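Local coordinates for lysosome-associated membrane glycoprotein 3 (Homo sapiens, PDB 4AKM) that serves as a lysosomal membrane glycoprotein that takes part in the unfolded protein response and in fusion of lysosomes with autophagosomes, at residues L15-V27 and L130-F144. Numbering follows the deposited sequence.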
loop_
_atom_site.group_PDB
_atom_site.type_symbol
_atom_site.label_atom_id
_atom_site.label_comp_id
_atom_site.label_asym_id
_atom_site.label_seq_id
_atom_site.Cartn_x
_atom_site.Cartn_y
_atom_site.Cartn_z
ATOM N N LEU A 15 -14.297 -10.350 -6.230
ATOM C CA LEU A 15 -13.259 -9.350 -6.027
ATOM C C LEU A 15 -13.287 -8.797 -4.604
ATOM O O LEU A 15 -14.285 -8.233 -4.160
ATOM C CB LEU A 15 -13.400 -8.224 -7.053
ATOM C CG LEU A 15 -12.229 -7.249 -7.172
ATOM C CD1 LEU A 15 -10.921 -8.007 -7.221
ATOM C CD2 LEU A 15 -12.386 -6.384 -8.407
ATOM N N CYS A 16 -12.180 -8.970 -3.895
ATOM C CA CYS A 16 -12.053 -8.508 -2.521
ATOM C C CYS A 16 -11.319 -7.167 -2.440
ATOM O O CYS A 16 -11.724 -6.267 -1.705
ATOM C CB CYS A 16 -11.319 -9.567 -1.697
ATOM S SG CYS A 16 -10.678 -8.994 -0.117
ATOM N N ILE A 17 -10.241 -7.044 -3.208
ATOM C CA ILE A 17 -9.411 -5.844 -3.220
ATOM C C ILE A 17 -8.855 -5.630 -4.622
ATOM O O ILE A 17 -8.313 -6.550 -5.227
ATOM C CB ILE A 17 -8.215 -5.968 -2.245
ATOM C CG1 ILE A 17 -8.676 -5.878 -0.790
ATOM C CG2 ILE A 17 -7.165 -4.904 -2.525
ATOM C CD1 ILE A 17 -7.550 -5.986 0.212
ATOM N N LYS A 18 -8.996 -4.417 -5.139
ATOM C CA LYS A 18 -8.410 -4.067 -6.425
ATOM C C LYS A 18 -7.542 -2.838 -6.203
ATOM O O LYS A 18 -8.034 -1.804 -5.763
ATOM C CB LYS A 18 -9.505 -3.765 -7.448
ATOM C CG LYS A 18 -9.021 -3.669 -8.885
ATOM C CD LYS A 18 -10.063 -2.975 -9.757
ATOM C CE LYS A 18 -9.905 -3.327 -11.232
ATOM N NZ LYS A 18 -8.522 -3.099 -11.734
ATOM N N ALA A 19 -6.250 -2.944 -6.492
ATOM C CA ALA A 19 -5.354 -1.829 -6.218
ATOM C C ALA A 19 -4.310 -1.621 -7.299
ATOM O O ALA A 19 -3.512 -2.500 -7.610
ATOM C CB ALA A 19 -4.694 -1.991 -4.854
ATOM N N GLU A 20 -4.344 -0.432 -7.875
ATOM C CA GLU A 20 -3.337 0.013 -8.812
ATOM C C GLU A 20 -2.586 1.127 -8.124
ATOM O O GLU A 20 -3.197 1.966 -7.474
ATOM C CB GLU A 20 -4.003 0.527 -10.077
ATOM C CG GLU A 20 -4.994 -0.457 -10.675
ATOM C CD GLU A 20 -5.766 0.138 -11.831
ATOM O OE1 GLU A 20 -5.595 1.343 -12.086
ATOM O OE2 GLU A 20 -6.541 -0.592 -12.483
ATOM N N MET A 21 -1.264 1.113 -8.240
ATOM C CA MET A 21 -0.413 2.127 -7.625
ATOM C C MET A 21 1.046 1.821 -7.893
ATOM O O MET A 21 1.404 0.715 -8.294
ATOM C CB MET A 21 -0.635 2.211 -6.110
ATOM C CG MET A 21 -0.290 0.939 -5.338
ATOM S SD MET A 21 -1.285 0.676 -3.846
ATOM C CE MET A 21 -0.977 2.178 -2.936
ATOM N N GLY A 22 1.878 2.827 -7.674
ATOM C CA GLY A 22 3.312 2.679 -7.680
ATOM C C GLY A 22 3.740 2.883 -6.251
ATOM O O GLY A 22 3.167 3.704 -5.536
ATOM N N ILE A 23 4.734 2.119 -5.821
ATOM C CA ILE A 23 5.188 2.184 -4.440
ATOM C C ILE A 23 6.710 2.264 -4.372
ATOM O O ILE A 23 7.426 1.592 -5.115
ATOM C CB ILE A 23 4.631 1.008 -3.602
ATOM C CG1 ILE A 23 3.106 1.091 -3.547
ATOM C CG2 ILE A 23 5.193 1.027 -2.194
ATOM C CD1 ILE A 23 2.439 -0.217 -3.223
ATOM N N GLN A 24 7.182 3.131 -3.487
ATOM C CA GLN A 24 8.594 3.390 -3.311
ATOM C C GLN A 24 8.886 3.274 -1.819
ATOM O O GLN A 24 8.062 3.651 -0.986
ATOM C CB GLN A 24 8.929 4.798 -3.831
ATOM C CG GLN A 24 10.419 5.112 -3.926
ATOM C CD GLN A 24 10.708 6.480 -4.545
ATOM O OE1 GLN A 24 10.563 7.516 -3.893
ATOM N NE2 GLN A 24 11.125 6.483 -5.808
ATOM N N LEU A 25 10.045 2.730 -1.476
ATOM C CA LEU A 25 10.467 2.682 -0.085
ATOM C C LEU A 25 11.714 3.534 0.081
ATOM O O LEU A 25 12.668 3.386 -0.670
ATOM C CB LEU A 25 10.726 1.240 0.362
ATOM C CG LEU A 25 9.483 0.357 0.516
ATOM C CD1 LEU A 25 9.850 -1.083 0.864
ATOM C CD2 LEU A 25 8.535 0.936 1.559
ATOM N N ILE A 26 11.694 4.434 1.054
ATOM C CA ILE A 26 12.828 5.305 1.316
ATOM C C ILE A 26 13.436 4.964 2.672
ATOM O O ILE A 26 12.762 5.089 3.697
ATOM C CB ILE A 26 12.418 6.807 1.318
ATOM C CG1 ILE A 26 12.035 7.287 -0.086
ATOM C CG2 ILE A 26 13.544 7.670 1.879
ATOM C CD1 ILE A 26 10.584 7.080 -0.448
ATOM N N VAL A 27 14.698 4.529 2.681
ATOM C CA VAL A 27 15.390 4.295 3.952
ATOM C C VAL A 27 16.485 5.324 4.228
ATOM O O VAL A 27 17.263 5.684 3.346
ATOM C CB VAL A 27 15.922 2.830 4.128
ATOM C CG1 VAL A 27 15.113 1.849 3.292
ATOM C CG2 VAL A 27 17.407 2.722 3.799
ATOM N N LEU A 130 12.423 4.304 7.999
ATOM C CA LEU A 130 11.729 3.711 6.869
ATOM C C LEU A 130 10.466 4.478 6.532
ATOM O O LEU A 130 9.639 4.765 7.392
ATOM C CB LEU A 130 11.418 2.230 7.120
ATOM C CG LEU A 130 10.639 1.537 5.997
ATOM C CD1 LEU A 130 11.442 1.497 4.707
ATOM C CD2 LEU A 130 10.193 0.145 6.407
ATOM N N GLN A 131 10.327 4.787 5.253
ATOM C CA GLN A 131 9.223 5.584 4.765
ATOM C C GLN A 131 8.662 4.898 3.531
ATOM O O GLN A 131 9.401 4.288 2.768
ATOM C CB GLN A 131 9.745 6.972 4.404
ATOM C CG GLN A 131 8.689 8.006 4.143
ATOM C CD GLN A 131 9.296 9.360 3.857
ATOM O OE1 GLN A 131 10.489 9.470 3.552
ATOM N NE2 GLN A 131 8.483 10.405 3.958
ATOM N N VAL A 132 7.353 4.975 3.341
ATOM C CA VAL A 132 6.757 4.476 2.113
ATOM C C VAL A 132 6.087 5.630 1.359
ATOM O O VAL A 132 5.500 6.521 1.971
ATOM C CB VAL A 132 5.776 3.297 2.379
ATOM C CG1 VAL A 132 4.642 3.720 3.292
ATOM C CG2 VAL A 132 5.241 2.731 1.076
ATOM N N LYS A 133 6.221 5.626 0.035
ATOM C CA LYS A 133 5.549 6.599 -0.818
ATOM C C LYS A 133 4.718 5.921 -1.905
ATOM O O LYS A 133 5.183 4.997 -2.569
ATOM C CB LYS A 133 6.551 7.580 -1.438
ATOM C CG LYS A 133 6.603 8.923 -0.715
ATOM C CD LYS A 133 7.951 9.612 -0.863
ATOM C CE LYS A 133 8.176 10.617 0.271
ATOM N NZ LYS A 133 9.567 11.173 0.301
ATOM N N THR A 134 3.480 6.377 -2.069
ATOM C CA THR A 134 2.610 5.853 -3.116
ATOM C C THR A 134 2.390 6.889 -4.199
ATOM O O THR A 134 2.515 8.089 -3.964
ATOM C CB THR A 134 1.235 5.422 -2.573
ATOM O OG1 THR A 134 0.441 6.581 -2.281
ATOM C CG2 THR A 134 1.397 4.581 -1.323
ATOM N N THR A 135 2.036 6.417 -5.385
ATOM C CA THR A 135 1.841 7.302 -6.522
ATOM C C THR A 135 0.873 6.631 -7.484
ATOM O O THR A 135 0.739 5.420 -7.458
ATOM C CB THR A 135 3.184 7.570 -7.229
ATOM O OG1 THR A 135 2.983 8.472 -8.318
ATOM C CG2 THR A 135 3.760 6.295 -7.775
ATOM N N ASP A 136 0.182 7.406 -8.316
ATOM C CA ASP A 136 -0.710 6.828 -9.334
ATOM C C ASP A 136 -1.740 5.861 -8.755
ATOM O O ASP A 136 -2.110 4.870 -9.383
ATOM C CB ASP A 136 0.104 6.141 -10.428
ATOM C CG ASP A 136 0.801 7.131 -11.328
ATOM O OD1 ASP A 136 0.105 8.003 -11.883
ATOM O OD2 ASP A 136 2.039 7.054 -11.462
ATOM N N VAL A 137 -2.189 6.163 -7.546
ATOM C CA VAL A 137 -3.081 5.290 -6.810
ATOM C C VAL A 137 -4.510 5.327 -7.330
ATOM O O VAL A 137 -5.116 6.390 -7.439
ATOM C CB VAL A 137 -3.108 5.676 -5.311
ATOM C CG1 VAL A 137 -4.110 4.821 -4.554
ATOM C CG2 VAL A 137 -1.723 5.564 -4.700
ATOM N N GLN A 138 -5.039 4.156 -7.658
ATOM C CA GLN A 138 -6.477 3.957 -7.710
ATOM C C GLN A 138 -6.807 2.599 -7.120
ATOM O O GLN A 138 -6.361 1.577 -7.623
ATOM C CB GLN A 138 -7.017 4.051 -9.128
ATOM C CG GLN A 138 -8.531 3.938 -9.180
ATOM C CD GLN A 138 -9.123 4.566 -10.420
ATOM O OE1 GLN A 138 -8.401 5.064 -11.286
ATOM N NE2 GLN A 138 -10.447 4.554 -10.512
ATOM N N LEU A 139 -7.592 2.586 -6.051
ATOM C CA LEU A 139 -7.900 1.336 -5.372
ATOM C C LEU A 139 -9.351 1.265 -4.918
ATOM O O LEU A 139 -10.086 2.250 -4.982
ATOM C CB LEU A 139 -6.951 1.109 -4.188
ATOM C CG LEU A 139 -6.817 2.171 -3.090
ATOM C CD1 LEU A 139 -7.962 2.105 -2.081
ATOM C CD2 LEU A 139 -5.474 2.027 -2.384
ATOM N N GLN A 140 -9.744 0.084 -4.458
ATOM C CA GLN A 140 -11.080 -0.160 -3.946
ATOM C C GLN A 140 -11.052 -1.454 -3.144
ATOM O O GLN A 140 -10.353 -2.404 -3.505
ATOM C CB GLN A 140 -12.088 -0.252 -5.094
ATOM C CG GLN A 140 -13.544 -0.334 -4.645
ATOM C CD GLN A 140 -14.523 -0.060 -5.774
ATOM O OE1 GLN A 140 -14.176 0.569 -6.774
ATOM N NE2 GLN A 140 -15.755 -0.533 -5.617
ATOM N N ALA A 141 -11.806 -1.482 -2.050
ATOM C CA ALA A 141 -11.854 -2.655 -1.182
ATOM C C ALA A 141 -13.273 -2.959 -0.695
ATOM O O ALA A 141 -14.126 -2.069 -0.641
ATOM C CB ALA A 141 -10.909 -2.479 -0.001
ATOM N N PHE A 142 -13.507 -4.223 -0.350
ATOM C CA PHE A 142 -14.805 -4.712 0.135
ATOM C C PHE A 142 -15.909 -4.711 -0.929
ATOM O O PHE A 142 -16.016 -5.652 -1.719
ATOM C CB PHE A 142 -15.253 -3.954 1.390
ATOM C CG PHE A 142 -14.190 -3.852 2.441
ATOM C CD1 PHE A 142 -13.896 -4.936 3.252
ATOM C CD2 PHE A 142 -13.481 -2.675 2.616
ATOM C CE1 PHE A 142 -12.918 -4.847 4.220
ATOM C CE2 PHE A 142 -12.502 -2.582 3.583
ATOM C CZ PHE A 142 -12.220 -3.672 4.386
ATOM N N ASP A 143 -16.731 -3.665 -0.942
ATOM C CA ASP A 143 -17.878 -3.603 -1.849
ATOM C C ASP A 143 -17.487 -3.393 -3.313
ATOM O O ASP A 143 -16.763 -2.451 -3.644
ATOM C CB ASP A 143 -18.862 -2.519 -1.399
ATOM C CG ASP A 143 -19.895 -3.044 -0.418
ATOM O OD1 ASP A 143 -19.717 -4.171 0.092
ATOM O OD2 ASP A 143 -20.891 -2.331 -0.167
ATOM N N PHE A 144 -17.987 -4.268 -4.184
ATOM C CA PHE A 144 -17.672 -4.208 -5.610
ATOM C C PHE A 144 -18.890 -4.426 -6.500
ATOM O O PHE A 144 -19.898 -4.989 -6.069
ATOM C CB PHE A 144 -16.597 -5.237 -5.967
ATOM C CG PHE A 144 -15.197 -4.751 -5.742
ATOM C CD1 PHE A 144 -14.577 -3.937 -6.676
ATOM C CD2 PHE A 144 -14.500 -5.108 -4.600
ATOM C CE1 PHE A 144 -13.285 -3.486 -6.472
ATOM C CE2 PHE A 144 -13.204 -4.661 -4.390
ATOM C CZ PHE A 144 -12.596 -3.849 -5.328
#
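Midway along this antiparallel pairing, Met21 meets both Asp136 and Val137, and the register slips by one residue. This is a beta bulge. Asp136 has a positive phi of 54°, and the chain turns a corner there, dividing 130-135 from 137-141. Strand 15-27 runs on past the corner and pairs with both. Backbone bonds continue on each side of the bulge: Gly22 N gives to Thr135 O (2.8 Å) and Gln138 N to Glu20 O (2.9 Å). CG2 of Thr135 lies over Gly22, 3.6 Å from its CA.

The side chain of Met21 fills the inside of the bend. With chi1 at 62° its CG sits between the backbone N and the carbonyl carbon, and the chain folds again further out. CB runs beside CG2 of Val137 (3.8 Å), and CE ends against CG2 of Thr134 (3.7 Å). Ile23, Leu25, Val132 and Leu139 lie on the same buried side. There CD2 of Leu25 packs on CB of Val132 (3.7 Å). The other side is more polar. Across it, CD1 of Ile26 rests on the aliphatic part of Lys133, touching CD.

At the far end the Phe144 ring, which is poorly ordered, folds back over Leu15. CG of Leu15 stands over the ring centre, 3.8 Å from the centroid, in a CH-pi contact. O of Cys16 lies at the ring edge.

The bent sheet is one part of the beta-prism fold of this membrane-proximal luminal domain. Strand 5-11 pairs with 15-27 along its other edge, where Cys16 and Ile17 form a classic bulge against Val9. Cys16 is disulfide-bonded to Cys53. Strand 122-125 flanks 130-135, while Ile17, Ala19 and Ile23 pack on strand 57-64 of the five-stranded sheet.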